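Local coordinates for protein PA1221 (Pseudomonas aeruginosa, PDB 4DG9) that belongs to the ANL family of AMP-binding enzymes and also carries a phosphopantetheine attachment domain, at residues T316-H321 against T342-L347; E362-G367 against A397-D402; A463-A468 against E492-T497. One frame throughout, in Å; residues are numbered along the deposited sequence.

In the fold
Contacts 1 and 2 are neighbours, their centres about 8 Å apart, and both reach the bound DG9. Strand 342-347 of contact 1 lies antiparallel beside strand 361-367 of contact 2, with probable backbone hydrogen bonds from Phe366 N to Ala343 O (2.8 Å) and from Val364 N to Leu345 O (2.9 Å). DG9 is bonded at two points here: Thr316 O in contact 1 takes its amino group N2, and the Asp402 carboxylate in contact 2 takes its ribose hydroxyls. Contact 3 joins a strand of a separate three-stranded sheet to the loop 492-497, away from DG9; its centre is about 41 Å from that of contact 1 and about 38 Å from that of contact 2.

Contact 1 of 3, residues T316-H321 against T342-L347; sequences TFTCCH and TAVLLL. With DG9 (5'-({[(2R,3R)-3-amino-2-{[2-({N-[(2R)-2-hydroxy-3,3-dimethyl-4-{[oxido(oxo)phosphonio]oxy}butanoyl]-beta-alanyl}amino)ethyl]sulfanyl}-4-methylpentyl]sulfonyl}amino)-5'-deoxyadenosine), chain B.
Thr342 begins the contact by laying its methyl CG2 against Thr318, 3.8 Å from Thr318 O and 4.1 Å from the methyl Thr318 CG2, the two side chains crossing at about a right angle. With OG1 at chi1 -75°, beside the backbone N, the methyl CG2 is left anti to that N, while OG1 hydrogen-bonds Arg191; threonine suits the place because it offers a packing face and a polar one together. Val344, two residues on, touches the methyl of Thr318 with its branch CG1. The same branch reaches the next residue too, Val344 CG1 lying 4.0 Å from Cys319 SG, so one apolar group bridges two consecutive residues. Thr318 keeps its own hydroxyl for Asn314. Farther along, Leu345 and Leu347 pack on Phe366 and Val364 of the neighbouring strand instead. Thr318 and Cys319 both face Tyr309 of strand 304-309 in a classic beta bulge, by which the chain enters strand 319-322. Just before it, the Phe317 ring lies between Cys320 SG on one face and Thr316 CG2, 3.9 Å above the centre of the other, and meets DG9 CG2 in the plane of its edge, 4.0 Å from Phe317 CE1. Thr316 O accepts a 2.8 Å hydrogen bond from DG9 N2. Val344 and Thr342 thus pack against a bulged segment whose start lines the ligand pocket of an ANL-family AMP-binding domain.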
loop_
_atom_site.group_PDB
_atom_site.type_symbol
_atom_site.label_atom_id
_atom_site.label_comp_id
_atom_site.label_asym_id
_atom_site.label_seq_id
_atom_site.Cartn_x
_atom_site.Cartn_y
_atom_site.Cartn_z
ATOM N N THR A 316 5.790 -1.569 8.546
ATOM C CA THR A 316 5.046 -2.742 8.074
ATOM C C THR A 316 4.116 -3.342 9.123
ATOM O O THR A 316 2.917 -3.064 9.077
ATOM C CB THR A 316 5.975 -3.788 7.452
ATOM O OG1 THR A 316 6.861 -3.133 6.537
ATOM C CG2 THR A 316 5.177 -4.863 6.719
ATOM N N PHE A 317 4.575 -4.320 9.892
ATOM C CA PHE A 317 3.705 -4.911 10.919
ATOM C C PHE A 317 3.942 -4.472 12.364
ATOM O O PHE A 317 5.070 -4.212 12.776
ATOM C CB PHE A 317 3.756 -6.438 10.830
ATOM C CG PHE A 317 3.203 -6.972 9.553
ATOM C CD1 PHE A 317 2.189 -6.298 8.901
ATOM C CD2 PHE A 317 3.698 -8.129 8.995
ATOM C CE1 PHE A 317 1.670 -6.771 7.731
ATOM C CE2 PHE A 317 3.177 -8.612 7.817
ATOM C CZ PHE A 317 2.159 -7.929 7.187
ATOM N N THR A 318 2.853 -4.389 13.119
ATOM C CA THR A 318 2.896 -4.213 14.572
ATOM C C THR A 318 2.350 -5.481 15.215
ATOM O O THR A 318 3.015 -6.137 16.024
ATOM C CB THR A 318 2.090 -2.981 15.039
ATOM O OG1 THR A 318 2.665 -1.787 14.480
ATOM C CG2 THR A 318 2.089 -2.874 16.565
ATOM N N CYS A 319 1.108 -5.800 14.866
ATOM C CA CYS A 319 0.501 -7.068 15.249
ATOM C C CYS A 319 0.085 -7.883 14.034
ATOM O O CYS A 319 -0.275 -7.334 12.981
ATOM C CB CYS A 319 -0.720 -6.817 16.133
ATOM S SG CYS A 319 -0.368 -5.705 17.502
ATOM N N CYS A 320 0.129 -9.201 14.190
ATOM C CA CYS A 320 -0.371 -10.118 13.174
ATOM C C CYS A 320 -1.150 -11.225 13.850
ATOM O O CYS A 320 -0.846 -11.596 14.986
ATOM C CB CYS A 320 0.780 -10.750 12.387
ATOM S SG CYS A 320 1.653 -9.653 11.280
ATOM N N HIS A 321 -2.140 -11.763 13.142
ATOM C CA HIS A 321 -2.958 -12.848 13.662
ATOM C C HIS A 321 -3.178 -13.904 12.599
ATOM O O HIS A 321 -3.664 -13.604 11.512
ATOM C CB HIS A 321 -4.307 -12.308 14.129
ATOM C CG HIS A 321 -5.279 -13.368 14.552
ATOM N ND1 HIS A 321 -5.069 -14.182 15.645
ATOM C CD2 HIS A 321 -6.479 -13.734 14.039
ATOM C CE1 HIS A 321 -6.090 -15.010 15.780
ATOM N NE2 HIS A 321 -6.961 -14.756 14.821
ATOM N N THR A 342 8.897 -6.372 18.397
ATOM C CA THR A 342 7.958 -5.304 18.687
ATOM C C THR A 342 7.211 -5.640 19.973
ATOM O O THR A 342 7.139 -6.798 20.385
ATOM C CB THR A 342 6.954 -5.120 17.520
ATOM O OG1 THR A 342 7.612 -4.466 16.426
ATOM C CG2 THR A 342 5.736 -4.297 17.939
ATOM N N ALA A 343 6.676 -4.621 20.626
ATOM C CA ALA A 343 5.820 -4.853 21.773
ATOM C C ALA A 343 4.719 -3.828 21.680
ATOM O O ALA A 343 4.935 -2.741 21.144
ATOM C CB ALA A 343 6.603 -4.702 23.080
ATOM N N VAL A 344 3.532 -4.172 22.170
ATOM C CA VAL A 344 2.470 -3.177 22.263
ATOM C C VAL A 344 1.894 -3.103 23.659
ATOM O O VAL A 344 1.971 -4.060 24.429
ATOM C CB VAL A 344 1.319 -3.424 21.257
ATOM C CG1 VAL A 344 1.845 -3.396 19.829
ATOM C CG2 VAL A 344 0.632 -4.739 21.545
ATOM N N LEU A 345 1.323 -1.949 23.976
ATOM C CA LEU A 345 0.484 -1.798 25.152
ATOM C C LEU A 345 -0.834 -1.185 24.728
ATOM O O LEU A 345 -0.899 -0.435 23.741
ATOM C CB LEU A 345 1.140 -0.876 26.173
ATOM C CG LEU A 345 2.481 -1.309 26.749
ATOM C CD1 LEU A 345 3.088 -0.159 27.516
ATOM C CD2 LEU A 345 2.324 -2.546 27.634
ATOM N N LEU A 346 -1.883 -1.498 25.471
ATOM C CA LEU A 346 -3.140 -0.782 25.322
ATOM C C LEU A 346 -3.285 0.219 26.472
ATOM O O LEU A 346 -3.280 -0.173 27.631
ATOM C CB LEU A 346 -4.309 -1.759 25.308
ATOM C CG LEU A 346 -5.602 -1.152 24.777
ATOM C CD1 LEU A 346 -5.295 -0.375 23.525
ATOM C CD2 LEU A 346 -6.647 -2.222 24.499
ATOM N N LEU A 347 -3.403 1.505 26.152
ATOM C CA LEU A 347 -3.471 2.552 27.169
ATOM C C LEU A 347 -4.843 3.220 27.320
ATOM O O LEU A 347 -5.506 3.551 26.329
ATOM C CB LEU A 347 -2.454 3.653 26.883
ATOM C CG LEU A 347 -0.970 3.335 26.973
ATOM C CD1 LEU A 347 -0.174 4.627 26.824
ATOM C CD2 LEU A 347 -0.658 2.648 28.291
HETATM C C DG9 B . 0.428 0.079 5.857
HETATM N N DG9 B . -1.873 2.146 7.514
HETATM S S DG9 B . -0.502 2.561 6.815
HETATM C C1 DG9 B . 0.532 1.260 6.836
HETATM N N1 DG9 B . -7.072 -4.092 10.469
HETATM O O1 DG9 B . -2.839 2.438 11.925
HETATM C C2 DG9 B . -7.631 -2.888 10.687
HETATM N N2 DG9 B . 1.998 -1.332 7.118
HETATM O O2 DG9 B . -5.494 2.421 11.257
HETATM C C3 DG9 B . -1.808 1.790 8.918
HETATM N N3 DG9 B . -6.988 -1.740 10.430
HETATM O O3 DG9 B . -6.992 2.127 -6.014
HETATM C C4 DG9 B . -5.730 -1.762 9.919
HETATM C C5 DG9 B . -5.125 -2.985 9.681
HETATM C C6 DG9 B . -5.823 -4.164 9.965
HETATM N N6 DG9 B . -5.273 -5.385 9.750
HETATM N N7 DG9 B . -3.894 -2.713 9.195
HETATM C C8 DG9 B . -3.738 -1.369 9.130
HETATM N N9 DG9 B . -4.863 -0.794 9.566
HETATM C CA DG9 B . 0.559 -1.178 6.736
HETATM C CB DG9 B . 0.031 -2.508 6.195
HETATM C "C1'" DG9 B . -5.100 0.669 9.659
HETATM S S1P DG9 B . -0.964 0.074 4.757
HETATM C "C2'" DG9 B . -4.773 1.189 11.054
HETATM P P2A DG9 B . -6.541 1.676 -7.401
HETATM C C2P DG9 B . -0.350 -0.747 3.314
HETATM O O2P DG9 B . -0.733 3.132 5.524
HETATM C "C3'" DG9 B . -3.283 1.456 10.976
HETATM C C3P DG9 B . 0.172 0.193 2.229
HETATM O O3P DG9 B . 0.112 3.527 7.674
HETATM C "C4'" DG9 B . -3.172 1.978 9.552
HETATM O "O4'" DG9 B . -4.186 1.316 8.777
HETATM O O4A DG9 B . -5.822 2.672 -8.288
HETATM N N4P DG9 B . -0.859 0.482 1.253
HETATM C C5P DG9 B . -0.795 0.112 -0.022
HETATM O O5P DG9 B . 0.107 -0.561 -0.495
HETATM O O6A DG9 B . -5.587 0.380 -7.264
HETATM C C6P DG9 B . -1.932 0.574 -0.897
HETATM C C7P DG9 B . -2.704 -0.644 -1.382
HETATM N N8P DG9 B . -3.632 -0.323 -2.447
HETATM C C9P DG9 B . -3.250 -0.306 -3.721
HETATM O O9P DG9 B . -2.114 -0.572 -4.070
HETATM C CAP DG9 B . -4.289 0.061 -4.746
HETATM O OAP DG9 B . -5.475 0.518 -4.100
HETATM C CBP DG9 B . -4.641 -1.107 -5.668
HETATM C CCP DG9 B . -5.895 -0.756 -6.466
HETATM C CDP DG9 B . -3.464 -1.272 -6.615
HETATM C CEP DG9 B . -4.847 -2.402 -4.894
HETATM C CG1 DG9 B . 1.036 -3.257 5.328
HETATM C CG2 DG9 B . -0.377 -3.390 7.371
#

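Contact 2 of 3, residues E362-G367 against A397-D402; sequences EIVAFG and AYRTGD. With DG9 (5'-({[(2R,3R)-3-amino-2-{[2-({N-[(2R)-2-hydroxy-3,3-dimethyl-4-{[oxido(oxo)phosphonio]oxy}butanoyl]-beta-alanyl}amino)ethyl]sulfanyl}-4-methylpentyl]sulfonyl}amino)-5'-deoxyadenosine), chain B.
Ala365 and Tyr398 form a hydrogen-bonded pair of an antiparallel ladder between strands 361-367 and 394-406, Ala365 N to Tyr398 O and Tyr398 N to Ala365 O both at 2.9 Å; Val364 and Arg399 are the adjoining non-hydrogen-bonded pair. Ile363 N to Asp402 O resumes the backbone bonding beyond Thr400. There Ile363 O takes two donors, Thr400 N and Thr400 OG1. The same hydroxyl accepts from Asp402 N in an ST turn, reached with chi1 at 64°, which sets OG1 between the backbone N and the carbonyl carbon. Gly401 suits the turn, since its backbone angles would jam a side chain against the preceding carbonyl.

Among charged groups, the extended Glu362 reaches Arg399 in a salt bridge, Glu362 OE1 to Arg399 NH2 at 3.2 Å; the two planes stand at 90° and the nitrogen comes from above the carboxylate. Glu362 OE2 accepts a weak hydrogen bond from Gly401 N. In the apolar packing, the Ala397 methyl sits over one face of the Phe366 ring and also meets Val364 CG1. Finally, Asp402, salt-bridged to Arg417 through OD1, accepts both DG9 hydroxyls, O2 at OD1 (2.8 Å) and O1 at OD2 (2.5 Å).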
loop_
_atom_site.group_PDB
_atom_site.type_symbol
_atom_site.label_atom_id
_atom_site.label_comp_id
_atom_site.label_asym_id
_atom_site.label_seq_id
_atom_site.Cartn_x
_atom_site.Cartn_y
_atom_site.Cartn_z
ATOM N N GLU A 362 -5.945 2.963 23.498
ATOM C CA GLU A 362 -5.058 3.225 22.365
ATOM C C GLU A 362 -3.895 2.234 22.248
ATOM O O GLU A 362 -3.276 1.853 23.253
ATOM C CB GLU A 362 -4.518 4.655 22.415
ATOM C CG GLU A 362 -3.536 4.976 21.291
ATOM C CD GLU A 362 -3.258 6.461 21.187
ATOM O OE1 GLU A 362 -3.793 7.211 22.035
ATOM O OE2 GLU A 362 -2.520 6.879 20.265
ATOM N N ILE A 363 -3.603 1.815 21.016
ATOM C CA ILE A 363 -2.440 0.970 20.774
ATOM C C ILE A 363 -1.143 1.786 20.756
ATOM O O ILE A 363 -1.039 2.813 20.080
ATOM C CB ILE A 363 -2.557 0.170 19.468
ATOM C CG1 ILE A 363 -3.715 -0.836 19.558
ATOM C CG2 ILE A 363 -1.236 -0.531 19.173
ATOM C CD1 ILE A 363 -3.982 -1.607 18.258
ATOM N N VAL A 364 -0.166 1.319 21.523
ATOM C CA VAL A 364 1.118 1.985 21.646
ATOM C C VAL A 364 2.222 0.970 21.355
ATOM O O VAL A 364 2.147 -0.191 21.783
ATOM C CB VAL A 364 1.303 2.538 23.069
ATOM C CG1 VAL A 364 2.753 2.955 23.298
ATOM C CG2 VAL A 364 0.335 3.696 23.327
ATOM N N ALA A 365 3.252 1.396 20.636
ATOM C CA ALA A 365 4.210 0.442 20.110
ATOM C C ALA A 365 5.634 0.737 20.521
ATOM O O ALA A 365 6.056 1.884 20.586
ATOM C CB ALA A 365 4.107 0.388 18.616
ATOM N N PHE A 366 6.379 -0.332 20.755
ATOM C CA PHE A 366 7.764 -0.264 21.158
ATOM C C PHE A 366 8.550 -1.222 20.292
ATOM O O PHE A 366 7.980 -2.114 19.649
ATOM C CB PHE A 366 7.911 -0.749 22.600
ATOM C CG PHE A 366 7.089 0.011 23.592
ATOM C CD1 PHE A 366 7.656 1.048 24.333
ATOM C CD2 PHE A 366 5.759 -0.327 23.816
ATOM C CE1 PHE A 366 6.902 1.748 25.267
ATOM C CE2 PHE A 366 4.995 0.372 24.750
ATOM C CZ PHE A 366 5.566 1.409 25.475
ATOM N N GLY A 367 9.868 -1.099 20.347
ATOM C CA GLY A 367 10.720 -2.096 19.741
ATOM C C GLY A 367 11.432 -1.684 18.480
ATOM O O GLY A 367 11.545 -0.494 18.160
ATOM N N ALA A 397 8.651 4.970 22.345
ATOM C CA ALA A 397 7.388 4.414 21.919
ATOM C C ALA A 397 6.778 5.295 20.845
ATOM O O ALA A 397 7.161 6.465 20.684
ATOM C CB ALA A 397 6.445 4.302 23.105
ATOM N N TYR A 398 5.841 4.717 20.104
ATOM C CA TYR A 398 4.998 5.474 19.188
ATOM C C TYR A 398 3.528 5.198 19.456
ATOM O O TYR A 398 3.130 4.048 19.595
ATOM C CB TYR A 398 5.343 5.134 17.752
ATOM C CG TYR A 398 4.352 5.630 16.730
ATOM C CD1 TYR A 398 4.360 6.952 16.304
ATOM C CD2 TYR A 398 3.431 4.769 16.168
ATOM C CE1 TYR A 398 3.467 7.400 15.353
ATOM C CE2 TYR A 398 2.538 5.201 15.223
ATOM C CZ TYR A 398 2.557 6.512 14.811
ATOM O OH TYR A 398 1.655 6.928 13.862
ATOM N N ARG A 399 2.735 6.264 19.544
ATOM C CA ARG A 399 1.292 6.169 19.771
ATOM C C ARG A 399 0.548 6.080 18.436
ATOM O O ARG A 399 0.587 7.010 17.625
ATOM C CB ARG A 399 0.797 7.386 20.547
ATOM C CG ARG A 399 1.593 7.729 21.803
ATOM C CD ARG A 399 1.010 8.969 22.485
ATOM N NE ARG A 399 -0.350 8.723 22.958
ATOM C CZ ARG A 399 -0.652 8.319 24.190
ATOM N NH1 ARG A 399 0.310 8.141 25.087
ATOM N NH2 ARG A 399 -1.916 8.105 24.531
ATOM N N THR A 400 -0.139 4.967 18.215
ATOM C CA THR A 400 -0.707 4.694 16.905
ATOM C C THR A 400 -1.910 5.562 16.608
ATOM O O THR A 400 -2.118 5.975 15.472
ATOM C CB THR A 400 -1.103 3.220 16.760
ATOM O OG1 THR A 400 -2.155 2.912 17.686
ATOM C CG2 THR A 400 0.108 2.319 17.030
ATOM N N GLY A 401 -2.709 5.832 17.630
ATOM C CA GLY A 401 -3.967 6.532 17.432
ATOM C C GLY A 401 -5.065 5.556 17.063
ATOM O O GLY A 401 -6.170 5.962 16.711
ATOM N N ASP A 402 -4.742 4.267 17.139
ATOM C CA ASP A 402 -5.696 3.204 16.871
ATOM C C ASP A 402 -6.293 2.726 18.185
ATOM O O ASP A 402 -5.572 2.351 19.118
ATOM C CB ASP A 402 -5.012 2.023 16.171
ATOM C CG ASP A 402 -4.609 2.333 14.736
ATOM O OD1 ASP A 402 -5.373 3.025 14.037
ATOM O OD2 ASP A 402 -3.523 1.874 14.313
HETATM C C DG9 B . 0.428 0.079 5.857
HETATM N N DG9 B . -1.873 2.146 7.514
HETATM S S DG9 B . -0.502 2.561 6.815
HETATM C C1 DG9 B . 0.532 1.260 6.836
HETATM N N1 DG9 B . -7.072 -4.092 10.469
HETATM O O1 DG9 B . -2.839 2.438 11.925
HETATM C C2 DG9 B . -7.631 -2.888 10.687
HETATM N N2 DG9 B . 1.998 -1.332 7.118
HETATM O O2 DG9 B . -5.494 2.421 11.257
HETATM C C3 DG9 B . -1.808 1.790 8.918
HETATM N N3 DG9 B . -6.988 -1.740 10.430
HETATM O O3 DG9 B . -6.992 2.127 -6.014
HETATM C C4 DG9 B . -5.730 -1.762 9.919
HETATM C C5 DG9 B . -5.125 -2.985 9.681
HETATM C C6 DG9 B . -5.823 -4.164 9.965
HETATM N N6 DG9 B . -5.273 -5.385 9.750
HETATM N N7 DG9 B . -3.894 -2.713 9.195
HETATM C C8 DG9 B . -3.738 -1.369 9.130
HETATM N N9 DG9 B . -4.863 -0.794 9.566
HETATM C CA DG9 B . 0.559 -1.178 6.736
HETATM C CB DG9 B . 0.031 -2.508 6.195
HETATM C "C1'" DG9 B . -5.100 0.669 9.659
HETATM S S1P DG9 B . -0.964 0.074 4.757
HETATM C "C2'" DG9 B . -4.773 1.189 11.054
HETATM P P2A DG9 B . -6.541 1.676 -7.401
HETATM C C2P DG9 B . -0.350 -0.747 3.314
HETATM O O2P DG9 B . -0.733 3.132 5.524
HETATM C "C3'" DG9 B . -3.283 1.456 10.976
HETATM C C3P DG9 B . 0.172 0.193 2.229
HETATM O O3P DG9 B . 0.112 3.527 7.674
HETATM C "C4'" DG9 B . -3.172 1.978 9.552
HETATM O "O4'" DG9 B . -4.186 1.316 8.777
HETATM O O4A DG9 B . -5.822 2.672 -8.288
HETATM N N4P DG9 B . -0.859 0.482 1.253
HETATM C C5P DG9 B . -0.795 0.112 -0.022
HETATM O O5P DG9 B . 0.107 -0.561 -0.495
HETATM O O6A DG9 B . -5.587 0.380 -7.264
HETATM C C6P DG9 B . -1.932 0.574 -0.897
HETATM C C7P DG9 B . -2.704 -0.644 -1.382
HETATM N N8P DG9 B . -3.632 -0.323 -2.447
HETATM C C9P DG9 B . -3.250 -0.306 -3.721
HETATM O O9P DG9 B . -2.114 -0.572 -4.070
HETATM C CAP DG9 B . -4.289 0.061 -4.746
HETATM O OAP DG9 B . -5.475 0.518 -4.100
HETATM C CBP DG9 B . -4.641 -1.107 -5.668
HETATM C CCP DG9 B . -5.895 -0.756 -6.466
HETATM C CDP DG9 B . -3.464 -1.272 -6.615
HETATM C CEP DG9 B . -4.847 -2.402 -4.894
HETATM C CG1 DG9 B . 1.036 -3.257 5.328
HETATM C CG2 DG9 B . -0.377 -3.390 7.371
#

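Contact 3 of 3, residues A463-A468 against E492-T497; sequences AWTGKA and EALPLT
Thr465 meets the backbone of the loop 492-497 with its methyl: Thr465 CG2 is 3.7 Å from Ala493 CA and 3.8 Å from Glu492 O, and it also reaches 4.2 Å from Leu494 CG. One carbon therefore spans three successive residues of the loop. Leu494 returns the contact beside it, its branch CD2 lying 3.6 Å from Ala463 O and 4.2 Å from Ala463 CB. The two residues of the strand that face the loop, Ala463 and Thr465, differ in reach: the short alanine admits the leucine branch close to the backbone, whereas the branched threonine extends to the loop main chain.

The other branch of the threonine probably fixes its rotation: with OG1 at chi1 66°, between the backbone N and the carbonyl carbon, it accepts a hydrogen bond from Asp446 N of strand 444-452, and CG2 lies anti to the carbonyl carbon. Strands 444-452 and 459-466 belong to a three-stranded mixed sheet in which 459-466 is central, between 444-452 and 487-490, consistent with the small C-terminal domain of ANL enzymes. The loop follows strand 487-490, and its beginning packs against the side chains of the middle strand.

Between the two facing residues, Trp464 points the other way and packs on Ile444 and Arg490, while its backbone bonds Val489 of strand 487-490 and Val491, just before the loop segment. Farther out, Leu494 also rests on Asp446 and Ala448, and Leu507 of helix 504-511 touches both Ala463 and Pro495.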
loop_
_atom_site.group_PDB
_atom_site.type_symbol
_atom_site.label_atom_id
_atom_site.label_comp_id
_atom_site.label_asym_id
_atom_site.label_seq_id
_atom_site.Cartn_x
_atom_site.Cartn_y
_atom_site.Cartn_z
ATOM N N ALA A 463 -18.465 16.095 -2.144
ATOM C CA ALA A 463 -19.566 16.996 -2.489
ATOM C C ALA A 463 -19.225 18.423 -2.077
ATOM O O ALA A 463 -18.873 18.666 -0.928
ATOM C CB ALA A 463 -20.858 16.542 -1.826
ATOM N N TRP A 464 -19.321 19.369 -3.005
ATOM C CA TRP A 464 -18.936 20.741 -2.689
ATOM C C TRP A 464 -20.011 21.745 -3.062
ATOM O O TRP A 464 -20.839 21.486 -3.927
ATOM C CB TRP A 464 -17.616 21.101 -3.378
ATOM C CG TRP A 464 -17.663 21.003 -4.878
ATOM C CD1 TRP A 464 -17.473 19.883 -5.634
ATOM C CD2 TRP A 464 -17.906 22.071 -5.802
ATOM N NE1 TRP A 464 -17.590 20.184 -6.971
ATOM C CE2 TRP A 464 -17.856 21.519 -7.099
ATOM C CE3 TRP A 464 -18.169 23.432 -5.658
ATOM C CZ2 TRP A 464 -18.058 22.284 -8.239
ATOM C CZ3 TRP A 464 -18.369 24.190 -6.797
ATOM C CH2 TRP A 464 -18.313 23.615 -8.068
ATOM N N THR A 465 -19.987 22.901 -2.410
ATOM C CA THR A 465 -20.906 23.979 -2.746
ATOM C C THR A 465 -20.111 25.217 -3.130
ATOM O O THR A 465 -18.964 25.389 -2.708
ATOM C CB THR A 465 -21.809 24.334 -1.563
ATOM O OG1 THR A 465 -21.009 24.878 -0.505
ATOM C CG2 THR A 465 -22.544 23.096 -1.064
ATOM N N GLY A 466 -20.720 26.075 -3.940
ATOM C CA GLY A 466 -20.065 27.289 -4.384
ATOM C C GLY A 466 -20.525 27.693 -5.769
ATOM O O GLY A 466 -21.577 27.259 -6.234
ATOM N N LYS A 467 -19.730 28.525 -6.433
ATOM C CA LYS A 467 -20.033 28.941 -7.797
ATOM C C LYS A 467 -20.110 27.728 -8.734
ATOM O O LYS A 467 -19.329 26.784 -8.619
ATOM C CB LYS A 467 -18.984 29.938 -8.286
ATOM C CG LYS A 467 -19.565 31.166 -8.954
ATOM C CD LYS A 467 -19.190 32.434 -8.204
ATOM C CE LYS A 467 -18.882 33.568 -9.178
ATOM N NZ LYS A 467 -19.114 34.919 -8.587
ATOM N N ALA A 468 -21.063 27.762 -9.659
ATOM C CA ALA A 468 -21.319 26.634 -10.549
ATOM C C ALA A 468 -20.129 26.321 -11.445
ATOM O O ALA A 468 -20.026 25.228 -11.995
ATOM C CB ALA A 468 -22.560 26.898 -11.391
ATOM N N GLU A 492 -26.366 21.968 -3.830
ATOM C CA GLU A 492 -26.970 23.205 -3.360
ATOM C C GLU A 492 -26.414 23.530 -1.988
ATOM O O GLU A 492 -25.938 24.647 -1.734
ATOM C CB GLU A 492 -28.494 23.076 -3.289
ATOM C CG GLU A 492 -29.169 22.904 -4.644
ATOM C CD GLU A 492 -28.933 24.086 -5.581
ATOM O OE1 GLU A 492 -28.423 25.135 -5.116
ATOM O OE2 GLU A 492 -29.257 23.963 -6.785
ATOM N N ALA A 493 -26.482 22.535 -1.110
ATOM C CA ALA A 493 -25.974 22.663 0.246
ATOM C C ALA A 493 -25.591 21.292 0.768
ATOM O O ALA A 493 -26.080 20.272 0.281
ATOM C CB ALA A 493 -27.023 23.297 1.150
ATOM N N LEU A 494 -24.713 21.270 1.763
ATOM C CA LEU A 494 -24.408 20.035 2.460
ATOM C C LEU A 494 -25.504 19.847 3.491
ATOM O O LEU A 494 -25.693 20.706 4.350
ATOM C CB LEU A 494 -23.031 20.123 3.136
ATOM C CG LEU A 494 -21.857 20.502 2.218
ATOM C CD1 LEU A 494 -20.576 20.718 2.995
ATOM C CD2 LEU A 494 -21.659 19.443 1.158
ATOM N N PRO A 495 -26.251 18.733 3.403
ATOM C CA PRO A 495 -27.365 18.545 4.342
ATOM C C PRO A 495 -26.918 18.506 5.807
ATOM O O PRO A 495 -26.021 17.745 6.174
ATOM C CB PRO A 495 -27.969 17.197 3.921
ATOM C CG PRO A 495 -26.913 16.528 3.086
ATOM C CD PRO A 495 -26.151 17.637 2.426
ATOM N N LEU A 496 -27.560 19.329 6.630
ATOM C CA LEU A 496 -27.302 19.352 8.060
ATOM C C LEU A 496 -28.448 18.645 8.759
ATOM O O LEU A 496 -29.591 18.708 8.298
ATOM C CB LEU A 496 -27.190 20.793 8.566
ATOM N N THR A 497 -28.139 17.958 9.854
ATOM C CA THR A 497 -29.174 17.353 10.684
ATOM C C THR A 497 -29.690 18.387 11.675
ATOM O O THR A 497 -29.220 19.528 11.699
ATOM C CB THR A 497 -28.664 16.116 11.454
ATOM O OG1 THR A 497 -27.813 16.523 12.532
ATOM C CG2 THR A 497 -27.898 15.181 10.526
#